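Local coordinates for rhusiopathiae surface protein B (Erysipelothrix rhusiopathiae, PDB 3V10), which probably binds collagen, this chain being the collagen-binding region of a longer adhesin that is anchored to the bacterial cell wall, at residues Asp59-Leu63 against Lys131-Leu135; Ser163-Tyr167 against Ser189-Val194; Gly207-Val211 against Tyr265-Asp271. All blocks are in the same frame, centred on the assembly; numbering follows the deposited sequence.

Contact 1. Residues Asp59-Leu63 against Lys131-Leu135; sequences DEVSL and KIAEL
Glu60 OE1 takes a salt-bridge hydrogen bond of 2.8 Å from Lys131 NZ and a second hydrogen bond from the side-chain amide of Gln153. NZ comes in 38° out of the carboxylate plane; the two side chains cross at about a right angle. Lys131 reaches that far because its chain is fully extended, with CG anti to the backbone N (chi1 -167°).

Farther along both segments the contact turns apolar. Val61 spreads its two methyls over two partners: CG2 meets Ala133 CB at 3.9 Å, while CG1 lies 3.8 Å from Leu135 CD1. The same Leu135 CD1 also touches Leu63 CD1 at 3.7 Å, the two leucines sliding past each other in opposite directions. Leu135 CD1 thus touches both Val61 and Leu63, two residues of one strand whose side chains point toward it.

The backbones exchange no bonds: Val61 CA and Ala133 CA are 7.3 Å apart, and the chain directions differ by 42°. Strand 61-65 pairs with 112-123 and strand 131-134 with 150-153. Between these segments only side chains meet, linking two sheets, consistent with the packing inside an immunoglobulin-like domain.

Contact 2. Residues Ser163-Tyr167 against Ser189-Val194; sequences SPIFY and SPKEAV
With CG anti to the backbone N (chi1 -175°), Phe166 swings its ring toward Glu192 and Val194, although its CB points away from them; Val194, at chi1 -64°, sets CG1 beside its own backbone N and against the ring. Val194 CG1 lies 3.5 Å from Phe166 CE2, the two side chains meeting at about a right angle. Glu192 crosses the ring obliquely, its carboxyl carbon CD 4.0 Å from Phe166 CD2, with the carboxylate and ring planes 61° apart. Glu192 OE1 is held by the backbone N of Glu288, and Tyr285 stacks on the phenylalanine ring.

Nearer the start of the segments the Pro190 ring lies against the other backbone: CG is 3.0 Å from Pro164 O, and CD is 3.6 Å from Phe166 CA. A water bridges the chains, hydrogen-bonded to Ile165 O at 3.0 Å and accepting from Ser189 N; Ser189 OG is bonded to it too. Ser163 OG accepts from Ile165 N two residues on, at 3.1 Å, an ST turn just before strand 167-173. The arrangement is one of two loops side by side, one entering strand 167-173 and the other leaving its antiparallel neighbour 180-187, in the sheet of the collagen-binding domain.

Contact 3. Residues Gly207-Val211 against Tyr265-Asp271; sequences GHKLV and YDTRAFD
Lys209 and Arg268 form the hydrogen-bonded pair of two antiparallel strands, Lys209 N giving to Arg268 O at 3.0 Å and Arg268 N returning to Lys209 O at 2.7 Å. Beyond them Val211 N reaches Asp266 O from above the carbonyl plane. At the other end Gly207 O is gripped twice, by Phe270 N at 2.8 Å and Asp271 N at 3.2 Å, both from the same face of its carbonyl plane; these two hydrogen bonds to one oxygen close the pairing just past the end of strand 260-269.

Among side chains, the polar link is His208 ND1 with Thr267 OG1, 2.9 Å apart and almost straight at 176°, the hydroxyl lying at the ring edge and in its plane. Thr267 OG1 also bonds to Trp183 NE1, and His208 NE2 to Lys278 O, so the imidazole is fixed at both nitrogens. These strands lie within the five-stranded antiparallel sheet of the collagen-binding domain, a variant of the immunoglobulin fold, with 260-269 running between 180-187 and 208-221.

Aromatic and apolar contacts fill the rest. Phe270, its CG lodged between the backbone N and the carbonyl carbon (chi1 62°), turns its ring over Gly207, whose CA stands 3.9 Å from the ring centroid in a CH-pi contact. Lys209 CG also comes to 3.5 Å from Phe270 CE2, though the placement of the lysine's end is doubtful. At the far end Leu210 CD1 touches Tyr265 CD2. Val211 CG2 lies over one face of the Arg268 guanidinium, offset toward its rim and 3.8 Å from Arg268 CB, while Asp180 holds Arg268 NE in a salt bridge.

Contact 1 joins strands in the N-terminal immunoglobulin-like part of the chain, whereas contacts 2 and 3 both lie in the collagen-binding domain that follows. Centres of contacts 1 and 3 are 31 Å apart, on opposite sides of the chain's centre; contacts 1 and 2 stand 34 Å apart, and in both cases the nearest atoms are about 21 Å from each other. Contact 2 lies in loops at the ends of strands of the sheet that holds contact 3; strand 260-269 pairs with 180-187 there. Their nearest atoms come within about 7 Å without touching. With no collagen in the structure, the contacts cannot be placed relative to the ligand; in the Collagen Hug model collagen is held between the two domains.

Contact 1. Residues Asp59-Leu63 against Lys131-Leu135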
ATOM      1  N   ASP A  59       8.851 -19.987  -4.401  1.00 16.22           N
ATOM      2  CA  ASP A  59       7.618 -20.766  -4.481  1.00 18.98           C
ATOM      3  C   ASP A  59       6.470 -20.326  -3.576  1.00 18.23           C
ATOM      4  O   ASP A  59       5.324 -20.715  -3.803  1.00 18.57           O
ATOM      5  CB  ASP A  59       7.923 -22.249  -4.245  1.00 23.24           C
ATOM      6  CG  ASP A  59       8.404 -22.949  -5.504  1.00 29.09           C
ATOM      7  OD1 ASP A  59       9.317 -22.415  -6.169  1.00 32.33           O
ATOM      8  OD2 ASP A  59       7.873 -24.035  -5.829  1.00 32.33           O
ATOM      9  N   GLU A  60       6.762 -19.515  -2.566  1.00 15.54           N
ATOM     10  CA  GLU A  60       5.719 -19.059  -1.644  1.00 16.08           C
ATOM     11  C   GLU A  60       5.525 -17.543  -1.608  1.00 13.47           C
ATOM     12  O   GLU A  60       4.442 -17.058  -1.278  1.00 16.99           O
ATOM     13  CB  GLU A  60       6.024 -19.555  -0.226  1.00 15.41           C
ATOM     14  CG  GLU A  60       6.210 -21.062  -0.126  1.00 18.34           C
ATOM     15  CD  GLU A  60       6.449 -21.532   1.295  1.00 19.05           C
ATOM     16  OE1 GLU A  60       7.162 -20.834   2.051  1.00 18.88           O
ATOM     17  OE2 GLU A  60       5.932 -22.610   1.652  1.00 22.47           O
ATOM     18  N   VAL A  61       6.570 -16.796  -1.944  1.00 12.02           N
ATOM     19  CA  VAL A  61       6.503 -15.336  -1.921  1.00 11.63           C
ATOM     20  C   VAL A  61       6.853 -14.717  -3.273  1.00 11.97           C
ATOM     21  O   VAL A  61       7.906 -14.998  -3.844  1.00 12.68           O
ATOM     22  CB  VAL A  61       7.466 -14.762  -0.851  1.00 11.82           C
ATOM     23  CG1 VAL A  61       7.348 -13.237  -0.789  1.00 10.91           C
ATOM     24  CG2 VAL A  61       7.157 -15.370   0.495  1.00 13.09           C
ATOM     25  N   SER A  62       5.959 -13.876  -3.786  1.00 12.88           N
ATOM     26  CA  SER A  62       6.182 -13.206  -5.060  1.00 12.61           C
ATOM     27  C   SER A  62       5.888 -11.720  -4.929  1.00 11.35           C
ATOM     28  O   SER A  62       4.891 -11.328  -4.324  1.00 11.85           O
ATOM     29  CB  SER A  62       5.287 -13.805  -6.158  1.00 15.13           C
ATOM     30  OG  SER A  62       5.707 -15.114  -6.515  1.00 21.52           O
ATOM     31  N   LEU A  63       6.775 -10.896  -5.472  1.00 10.58           N
ATOM     32  CA  LEU A  63       6.574  -9.454  -5.450  1.00  9.97           C
ATOM     33  C   LEU A  63       5.980  -9.090  -6.794  1.00  9.45           C
ATOM     34  O   LEU A  63       6.363  -9.659  -7.815  1.00 10.13           O
ATOM     35  CB  LEU A  63       7.897  -8.711  -5.252  1.00 10.71           C
ATOM     36  CG  LEU A  63       8.310  -8.486  -3.795  1.00 13.17           C
ATOM     37  CD1 LEU A  63       8.569  -9.824  -3.126  1.00 10.98           C
ATOM     38  CD2 LEU A  63       9.558  -7.613  -3.751  1.00 12.84           C
ATOM     39  N   LYS A 131       8.634 -18.323   9.553  1.00 21.68           N
ATOM     40  CA  LYS A 131       9.587 -18.551   8.473  1.00 20.13           C
ATOM     41  C   LYS A 131      10.127 -17.241   7.902  1.00 17.37           C
ATOM     42  O   LYS A 131       9.514 -16.188   8.065  1.00 17.40           O
ATOM     43  CB  LYS A 131       8.880 -19.356   7.380  1.00 21.23           C
ATOM     44  CG  LYS A 131       9.762 -19.972   6.313  1.00 22.90           C
ATOM     45  CD  LYS A 131       8.894 -20.836   5.402  1.00 23.48           C
ATOM     46  CE  LYS A 131       9.697 -21.542   4.326  1.00 24.07           C
ATOM     47  NZ  LYS A 131       8.825 -22.469   3.550  1.00 24.67           N
ATOM     48  N   ILE A 132      11.283 -17.319   7.248  1.00 15.77           N
ATOM     49  CA  ILE A 132      11.903 -16.149   6.633  1.00 14.75           C
ATOM     50  C   ILE A 132      12.176 -16.431   5.162  1.00 13.70           C
ATOM     51  O   ILE A 132      12.766 -17.452   4.817  1.00 15.52           O
ATOM     52  CB  ILE A 132      13.247 -15.792   7.299  1.00 15.77           C
ATOM     53  CG1 ILE A 132      13.024 -15.452   8.772  1.00 16.43           C
ATOM     54  CG2 ILE A 132      13.895 -14.605   6.576  1.00 14.68           C
ATOM     55  CD1 ILE A 132      14.310 -15.161   9.526  1.00 19.67           C
ATOM     56  N   ALA A 133      11.736 -15.524   4.297  1.00 12.67           N
ATOM     57  CA  ALA A 133      11.962 -15.682   2.871  1.00 10.80           C
ATOM     58  C   ALA A 133      13.061 -14.723   2.444  1.00 10.99           C
ATOM     59  O   ALA A 133      12.996 -13.528   2.725  1.00 10.20           O
ATOM     60  CB  ALA A 133      10.680 -15.392   2.098  1.00 10.70           C
ATOM     61  N   GLU A 134      14.084 -15.262   1.781  1.00 10.58           N
ATOM     62  CA  GLU A 134      15.192 -14.454   1.304  1.00 10.98           C
ATOM     63  C   GLU A 134      15.065 -14.280  -0.202  1.00 11.92           C
ATOM     64  O   GLU A 134      15.218 -15.236  -0.955  1.00 12.36           O
ATOM     65  CB  GLU A 134      16.520 -15.128   1.628  1.00 13.70           C
ATOM     66  CG  GLU A 134      16.780 -15.293   3.114  1.00 14.18           C
ATOM     67  CD  GLU A 134      18.168 -15.832   3.391  1.00 16.47           C
ATOM     68  OE1 GLU A 134      18.485 -16.926   2.878  1.00 14.96           O
ATOM     69  OE2 GLU A 134      18.935 -15.158   4.112  1.00 19.22           O
ATOM     70  N   LEU A 135      14.797 -13.054  -0.629  1.00 11.52           N
ATOM     71  CA  LEU A 135      14.639 -12.756  -2.046  1.00 12.78           C
ATOM     72  C   LEU A 135      15.633 -11.719  -2.548  1.00 13.59           C
ATOM     73  O   LEU A 135      15.253 -10.609  -2.917  1.00 12.52           O
ATOM     74  CB  LEU A 135      13.214 -12.275  -2.318  1.00 15.68           C
ATOM     75  CG  LEU A 135      12.100 -13.300  -2.087  1.00 16.73           C
ATOM     76  CD1 LEU A 135      10.751 -12.634  -2.297  1.00 16.45           C
ATOM     77  CD2 LEU A 135      12.271 -14.478  -3.035  1.00 18.10           C
TER

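Contact 2. Residues Ser163-Tyr167 against Ser189-Val194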
ATOM      1  N   SER A 163      -8.602 -12.140  19.316  1.00 28.25           N
ATOM      2  CA  SER A 163      -7.794 -11.081  19.912  1.00 26.72           C
ATOM      3  C   SER A 163      -8.418 -10.500  21.174  1.00 26.39           C
ATOM      4  O   SER A 163      -9.642 -10.397  21.285  1.00 29.63           O
ATOM      5  CB  SER A 163      -7.573  -9.949  18.910  1.00 27.04           C
ATOM      6  OG  SER A 163      -6.997  -8.818  19.547  1.00 26.39           O
ATOM      7  N   PRO A 164      -7.578 -10.129  22.152  1.00 24.83           N
ATOM      8  CA  PRO A 164      -8.021  -9.548  23.422  1.00 24.16           C
ATOM      9  C   PRO A 164      -8.042  -8.014  23.372  1.00 23.12           C
ATOM     10  O   PRO A 164      -8.563  -7.360  24.279  1.00 23.93           O
ATOM     11  CB  PRO A 164      -6.990 -10.082  24.404  1.00 24.55           C
ATOM     12  CG  PRO A 164      -5.735 -10.015  23.588  1.00 23.65           C
ATOM     13  CD  PRO A 164      -6.174 -10.576  22.250  1.00 24.89           C
ATOM     14  N   ILE A 165      -7.477  -7.448  22.306  1.00 21.60           N
ATOM     15  CA  ILE A 165      -7.431  -5.995  22.137  1.00 19.79           C
ATOM     16  C   ILE A 165      -8.814  -5.470  21.780  1.00 17.63           C
ATOM     17  O   ILE A 165      -9.379  -5.827  20.746  1.00 18.36           O
ATOM     18  CB  ILE A 165      -6.435  -5.589  21.026  1.00 18.55           C
ATOM     19  CG1 ILE A 165      -5.041  -6.127  21.359  1.00 19.86           C
ATOM     20  CG2 ILE A 165      -6.390  -4.067  20.883  1.00 18.60           C
ATOM     21  CD1 ILE A 165      -4.528  -5.697  22.720  1.00 20.21           C
ATOM     22  N   PHE A 166      -9.350  -4.603  22.630  1.00 16.09           N
ATOM     23  CA  PHE A 166     -10.680  -4.063  22.405  1.00 13.56           C
ATOM     24  C   PHE A 166     -10.845  -3.251  21.132  1.00 12.75           C
ATOM     25  O   PHE A 166     -11.870  -3.356  20.468  1.00 12.98           O
ATOM     26  CB  PHE A 166     -11.124  -3.217  23.595  1.00 14.78           C
ATOM     27  CG  PHE A 166     -12.536  -2.731  23.483  1.00 11.10           C
ATOM     28  CD1 PHE A 166     -12.830  -1.537  22.834  1.00 13.18           C
ATOM     29  CD2 PHE A 166     -13.583  -3.485  24.004  1.00 13.70           C
ATOM     30  CE1 PHE A 166     -14.146  -1.103  22.706  1.00 14.53           C
ATOM     31  CE2 PHE A 166     -14.902  -3.061  23.881  1.00 13.40           C
ATOM     32  CZ  PHE A 166     -15.185  -1.866  23.229  1.00 14.77           C
ATOM     33  N   TYR A 167      -9.856  -2.434  20.796  1.00 10.59           N
ATOM     34  CA  TYR A 167      -9.965  -1.616  19.591  1.00  8.84           C
ATOM     35  C   TYR A 167      -8.641  -1.314  18.920  1.00  9.40           C
ATOM     36  O   TYR A 167      -7.658  -0.971  19.575  1.00  8.97           O
ATOM     37  CB  TYR A 167     -10.656  -0.283  19.913  1.00  9.73           C
ATOM     38  CG  TYR A 167     -10.632   0.721  18.763  1.00  6.84           C
ATOM     39  CD1 TYR A 167     -11.380   0.501  17.614  1.00  8.57           C
ATOM     40  CD2 TYR A 167      -9.827   1.860  18.818  1.00  7.80           C
ATOM     41  CE1 TYR A 167     -11.329   1.389  16.537  1.00  9.76           C
ATOM     42  CE2 TYR A 167      -9.762   2.757  17.752  1.00  8.06           C
ATOM     43  CZ  TYR A 167     -10.521   2.509  16.609  1.00  9.42           C
ATOM     44  OH  TYR A 167     -10.475   3.366  15.539  1.00  7.31           O
ATOM     45  N   SER A 189     -13.294  -6.651  19.686  1.00 16.42           N
ATOM     46  CA  SER A 189     -12.913  -7.984  19.232  1.00 16.53           C
ATOM     47  C   SER A 189     -13.129  -8.987  20.370  1.00 17.51           C
ATOM     48  O   SER A 189     -13.584 -10.106  20.136  1.00 19.74           O
ATOM     49  CB  SER A 189     -11.439  -8.023  18.806  1.00 18.37           C
ATOM     50  OG  SER A 189     -11.234  -7.393  17.555  1.00 21.14           O
ATOM     51  N   PRO A 190     -12.801  -8.598  21.620  1.00 17.47           N
ATOM     52  CA  PRO A 190     -12.970  -9.489  22.776  1.00 18.80           C
ATOM     53  C   PRO A 190     -14.419  -9.864  23.065  1.00 18.86           C
ATOM     54  O   PRO A 190     -14.682 -10.828  23.794  1.00 21.01           O
ATOM     55  CB  PRO A 190     -12.367  -8.686  23.928  1.00 17.57           C
ATOM     56  CG  PRO A 190     -11.352  -7.819  23.250  1.00 19.07           C
ATOM     57  CD  PRO A 190     -12.090  -7.371  22.019  1.00 18.02           C
ATOM     58  N   LYS A 191     -15.350  -9.095  22.506  1.00 18.05           N
ATOM     59  CA  LYS A 191     -16.777  -9.321  22.711  1.00 20.43           C
ATOM     60  C   LYS A 191     -17.111  -9.018  24.170  1.00 20.50           C
ATOM     61  O   LYS A 191     -17.787  -9.794  24.847  1.00 21.38           O
ATOM     62  CB  LYS A 191     -17.150 -10.769  22.386  1.00 20.37           C
ATOM     63  CG  LYS A 191     -16.875 -11.213  20.961  1.00 22.06           C
ATOM     64  CD  LYS A 191     -17.901 -10.681  19.984  1.00 23.15           C
ATOM     65  CE  LYS A 191     -17.985 -11.584  18.759  1.00 21.98           C
ATOM     66  NZ  LYS A 191     -16.642 -11.846  18.163  1.00 21.09           N
ATOM     67  N   GLU A 192     -16.626  -7.882  24.651  1.00 21.25           N
ATOM     68  CA  GLU A 192     -16.855  -7.467  26.023  1.00 20.04           C
ATOM     69  C   GLU A 192     -18.277  -6.960  26.300  1.00 20.38           C
ATOM     70  O   GLU A 192     -18.993  -6.516  25.404  1.00 17.03           O
ATOM     71  CB  GLU A 192     -15.844  -6.376  26.400  1.00 22.99           C
ATOM     72  CG  GLU A 192     -14.443  -6.797  26.795  1.00 26.88           C
ATOM     73  CD  GLU A 192     -13.699  -5.616  27.413  1.00 29.70           C
ATOM     74  OE1 GLU A 192     -14.352  -4.745  28.033  1.00 31.74           O
ATOM     75  OE2 GLU A 192     -12.462  -5.545  27.299  1.00 32.56           O
ATOM     76  N   ALA A 193     -18.669  -7.054  27.565  1.00 19.01           N
ATOM     77  CA  ALA A 193     -19.967  -6.575  28.006  1.00 18.60           C
ATOM     78  C   ALA A 193     -19.640  -5.181  28.524  1.00 18.06           C
ATOM     79  O   ALA A 193     -19.530  -4.967  29.728  1.00 19.03           O
ATOM     80  CB  ALA A 193     -20.487  -7.459  29.133  1.00 18.10           C
ATOM     81  N   VAL A 194     -19.437  -4.243  27.603  1.00 17.98           N
ATOM     82  CA  VAL A 194     -19.096  -2.868  27.969  1.00 16.65           C
ATOM     83  C   VAL A 194     -20.155  -2.252  28.864  1.00 16.65           C
ATOM     84  O   VAL A 194     -21.340  -2.559  28.746  1.00 16.27           O
ATOM     85  CB  VAL A 194     -18.909  -1.971  26.718  1.00 17.47           C
ATOM     86  CG1 VAL A 194     -17.725  -2.465  25.904  1.00 16.43           C
ATOM     87  CG2 VAL A 194     -20.184  -1.969  25.878  1.00 17.09           C
TER
HETATM   88  O   HOH W   1     -11.116  -5.055  18.451  1.00 16.31           O

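Contact 3. Residues Gly207-Val211 against Tyr265-Asp271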
ATOM      1  N   GLY A 207      -4.270  14.744   2.470  1.00 13.05           N
ATOM      2  CA  GLY A 207      -3.869  14.023   1.273  1.00 12.47           C
ATOM      3  C   GLY A 207      -4.851  13.015   0.709  1.00 11.43           C
ATOM      4  O   GLY A 207      -4.722  12.602  -0.442  1.00 11.00           O
ATOM      5  N   HIS A 208      -5.811  12.582   1.516  1.00  9.88           N
ATOM      6  CA  HIS A 208      -6.805  11.639   1.031  1.00 10.14           C
ATOM      7  C   HIS A 208      -8.163  11.913   1.661  1.00 10.35           C
ATOM      8  O   HIS A 208      -8.249  12.571   2.692  1.00  9.92           O
ATOM      9  CB  HIS A 208      -6.372  10.182   1.272  1.00 10.33           C
ATOM     10  CG  HIS A 208      -6.068   9.849   2.702  1.00  9.28           C
ATOM     11  ND1 HIS A 208      -6.470   8.664   3.282  1.00  7.91           N
ATOM     12  CD2 HIS A 208      -5.370  10.515   3.652  1.00  7.50           C
ATOM     13  CE1 HIS A 208      -6.032   8.616   4.528  1.00  8.15           C
ATOM     14  NE2 HIS A 208      -5.361   9.726   4.778  1.00  6.78           N
ATOM     15  N   LYS A 209      -9.218  11.432   1.014  1.00 10.71           N
ATOM     16  CA  LYS A 209     -10.579  11.639   1.504  1.00 12.40           C
ATOM     17  C   LYS A 209     -11.381  10.354   1.415  1.00 12.41           C
ATOM     18  O   LYS A 209     -11.093   9.479   0.595  1.00 11.37           O
ATOM     19  CB  LYS A 209     -11.310  12.702   0.674  1.00 16.42           C
ATOM     20  CG  LYS A 209     -10.605  14.030   0.520  1.00 21.08           C
ATOM     21  CD  LYS A 209     -11.580  15.096   0.030  1.00 23.75           C
ATOM     22  CE  LYS A 209     -10.846  16.308  -0.523  1.00 26.66           C
ATOM     23  NZ  LYS A 209      -9.740  16.728   0.377  1.00 28.30           N
ATOM     24  N   LEU A 210     -12.410  10.262   2.247  1.00 11.06           N
ATOM     25  CA  LEU A 210     -13.276   9.096   2.259  1.00 11.07           C
ATOM     26  C   LEU A 210     -14.009   8.973   0.923  1.00 12.16           C
ATOM     27  O   LEU A 210     -14.430   9.973   0.331  1.00 12.65           O
ATOM     28  CB  LEU A 210     -14.285   9.208   3.415  1.00 13.21           C
ATOM     29  CG  LEU A 210     -15.184   7.994   3.689  1.00 18.27           C
ATOM     30  CD1 LEU A 210     -15.424   7.848   5.193  1.00 21.26           C
ATOM     31  CD2 LEU A 210     -16.494   8.145   2.934  1.00 19.97           C
ATOM     32  N   VAL A 211     -14.148   7.744   0.443  1.00 10.61           N
ATOM     33  CA  VAL A 211     -14.851   7.497  -0.810  1.00 11.44           C
ATOM     34  C   VAL A 211     -16.338   7.346  -0.495  1.00 13.76           C
ATOM     35  O   VAL A 211     -16.741   6.440   0.236  1.00 12.66           O
ATOM     36  CB  VAL A 211     -14.334   6.218  -1.497  1.00 10.94           C
ATOM     37  CG1 VAL A 211     -15.207   5.877  -2.704  1.00 12.44           C
ATOM     38  CG2 VAL A 211     -12.885   6.419  -1.935  1.00  9.10           C
ATOM     39  N   TYR A 265     -14.005   0.930   5.242  1.00  9.01           N
ATOM     40  CA  TYR A 265     -14.255   2.025   4.315  1.00  9.17           C
ATOM     41  C   TYR A 265     -13.008   2.274   3.488  1.00  9.90           C
ATOM     42  O   TYR A 265     -11.931   1.764   3.800  1.00  9.64           O
ATOM     43  CB  TYR A 265     -14.641   3.313   5.061  1.00 10.05           C
ATOM     44  CG  TYR A 265     -13.573   3.875   5.969  1.00  8.44           C
ATOM     45  CD1 TYR A 265     -13.425   3.409   7.277  1.00  9.51           C
ATOM     46  CD2 TYR A 265     -12.703   4.873   5.524  1.00 10.24           C
ATOM     47  CE1 TYR A 265     -12.442   3.920   8.118  1.00  9.72           C
ATOM     48  CE2 TYR A 265     -11.710   5.391   6.361  1.00  9.60           C
ATOM     49  CZ  TYR A 265     -11.587   4.908   7.656  1.00  8.97           C
ATOM     50  OH  TYR A 265     -10.615   5.404   8.491  1.00 11.07           O
ATOM     51  N   ASP A 266     -13.165   3.062   2.433  1.00  9.76           N
ATOM     52  CA  ASP A 266     -12.051   3.384   1.557  1.00  9.43           C
ATOM     53  C   ASP A 266     -11.784   4.877   1.537  1.00  8.72           C
ATOM     54  O   ASP A 266     -12.675   5.686   1.804  1.00  9.00           O
ATOM     55  CB  ASP A 266     -12.345   2.964   0.108  1.00  6.81           C
ATOM     56  CG  ASP A 266     -12.751   1.510  -0.021  1.00 11.93           C
ATOM     57  OD1 ASP A 266     -12.399   0.703   0.859  1.00 14.65           O
ATOM     58  OD2 ASP A 266     -13.410   1.172  -1.029  1.00 14.79           O
ATOM     59  N   THR A 267     -10.547   5.240   1.229  1.00  9.59           N
ATOM     60  CA  THR A 267     -10.202   6.642   1.071  1.00  9.43           C
ATOM     61  C   THR A 267      -9.513   6.717  -0.284  1.00 10.11           C
ATOM     62  O   THR A 267      -9.072   5.698  -0.821  1.00 11.45           O
ATOM     63  CB  THR A 267      -9.258   7.174   2.164  1.00 10.37           C
ATOM     64  OG1 THR A 267      -7.981   6.534   2.064  1.00  7.45           O
ATOM     65  CG2 THR A 267      -9.867   6.950   3.538  1.00 12.73           C
ATOM     66  N   ARG A 268      -9.436   7.919  -0.836  1.00 10.05           N
ATOM     67  CA  ARG A 268      -8.833   8.123  -2.141  1.00  9.89           C
ATOM     68  C   ARG A 268      -7.816   9.240  -2.050  1.00 10.48           C
ATOM     69  O   ARG A 268      -8.125  10.330  -1.577  1.00  8.98           O
ATOM     70  CB  ARG A 268      -9.934   8.469  -3.148  1.00 10.28           C
ATOM     71  CG  ARG A 268      -9.479   8.683  -4.579  1.00  9.80           C
ATOM     72  CD  ARG A 268     -10.679   8.556  -5.505  1.00 12.49           C
ATOM     73  NE  ARG A 268     -11.246   7.215  -5.403  1.00 13.58           N
ATOM     74  CZ  ARG A 268     -12.445   6.856  -5.845  1.00 16.41           C
ATOM     75  NH1 ARG A 268     -13.238   7.740  -6.439  1.00 18.27           N
ATOM     76  NH2 ARG A 268     -12.853   5.605  -5.678  1.00 15.60           N
ATOM     77  N   ALA A 269      -6.594   8.957  -2.490  1.00 11.22           N
ATOM     78  CA  ALA A 269      -5.530   9.947  -2.462  1.00 12.03           C
ATOM     79  C   ALA A 269      -5.777  11.037  -3.501  1.00 12.69           C
ATOM     80  O   ALA A 269      -6.218  10.751  -4.615  1.00 13.41           O
ATOM     81  CB  ALA A 269      -4.184   9.267  -2.728  1.00 11.20           C
ATOM     82  N   PHE A 270      -5.514  12.286  -3.127  1.00 14.77           N
ATOM     83  CA  PHE A 270      -5.663  13.397  -4.057  1.00 14.68           C
ATOM     84  C   PHE A 270      -4.347  14.162  -4.120  1.00 16.70           C
ATOM     85  O   PHE A 270      -4.112  14.924  -5.061  1.00 18.98           O
ATOM     86  CB  PHE A 270      -6.835  14.307  -3.665  1.00 15.69           C
ATOM     87  CG  PHE A 270      -6.684  14.971  -2.332  1.00 16.76           C
ATOM     88  CD1 PHE A 270      -5.820  16.049  -2.164  1.00 17.08           C
ATOM     89  CD2 PHE A 270      -7.436  14.537  -1.245  1.00 15.85           C
ATOM     90  CE1 PHE A 270      -5.714  16.687  -0.932  1.00 17.88           C
ATOM     91  CE2 PHE A 270      -7.336  15.166  -0.016  1.00 15.80           C
ATOM     92  CZ  PHE A 270      -6.478  16.243   0.145  1.00 16.41           C
ATOM     93  N   ASP A 271      -3.493  13.962  -3.115  1.00 16.12           N
ATOM     94  CA  ASP A 271      -2.166  14.575  -3.105  1.00 18.62           C
ATOM     95  C   ASP A 271      -1.230  13.418  -3.443  1.00 19.39           C
ATOM     96  O   ASP A 271      -0.859  12.631  -2.566  1.00 20.20           O
ATOM     97  CB  ASP A 271      -1.791  15.138  -1.726  1.00 18.84           C
ATOM     98  CG  ASP A 271      -0.515  15.968  -1.768  1.00 21.58           C
ATOM     99  OD1 ASP A 271       0.389  15.608  -2.545  1.00 23.06           O
ATOM    100  OD2 ASP A 271      -0.412  16.976  -1.035  1.00 22.69           O
TER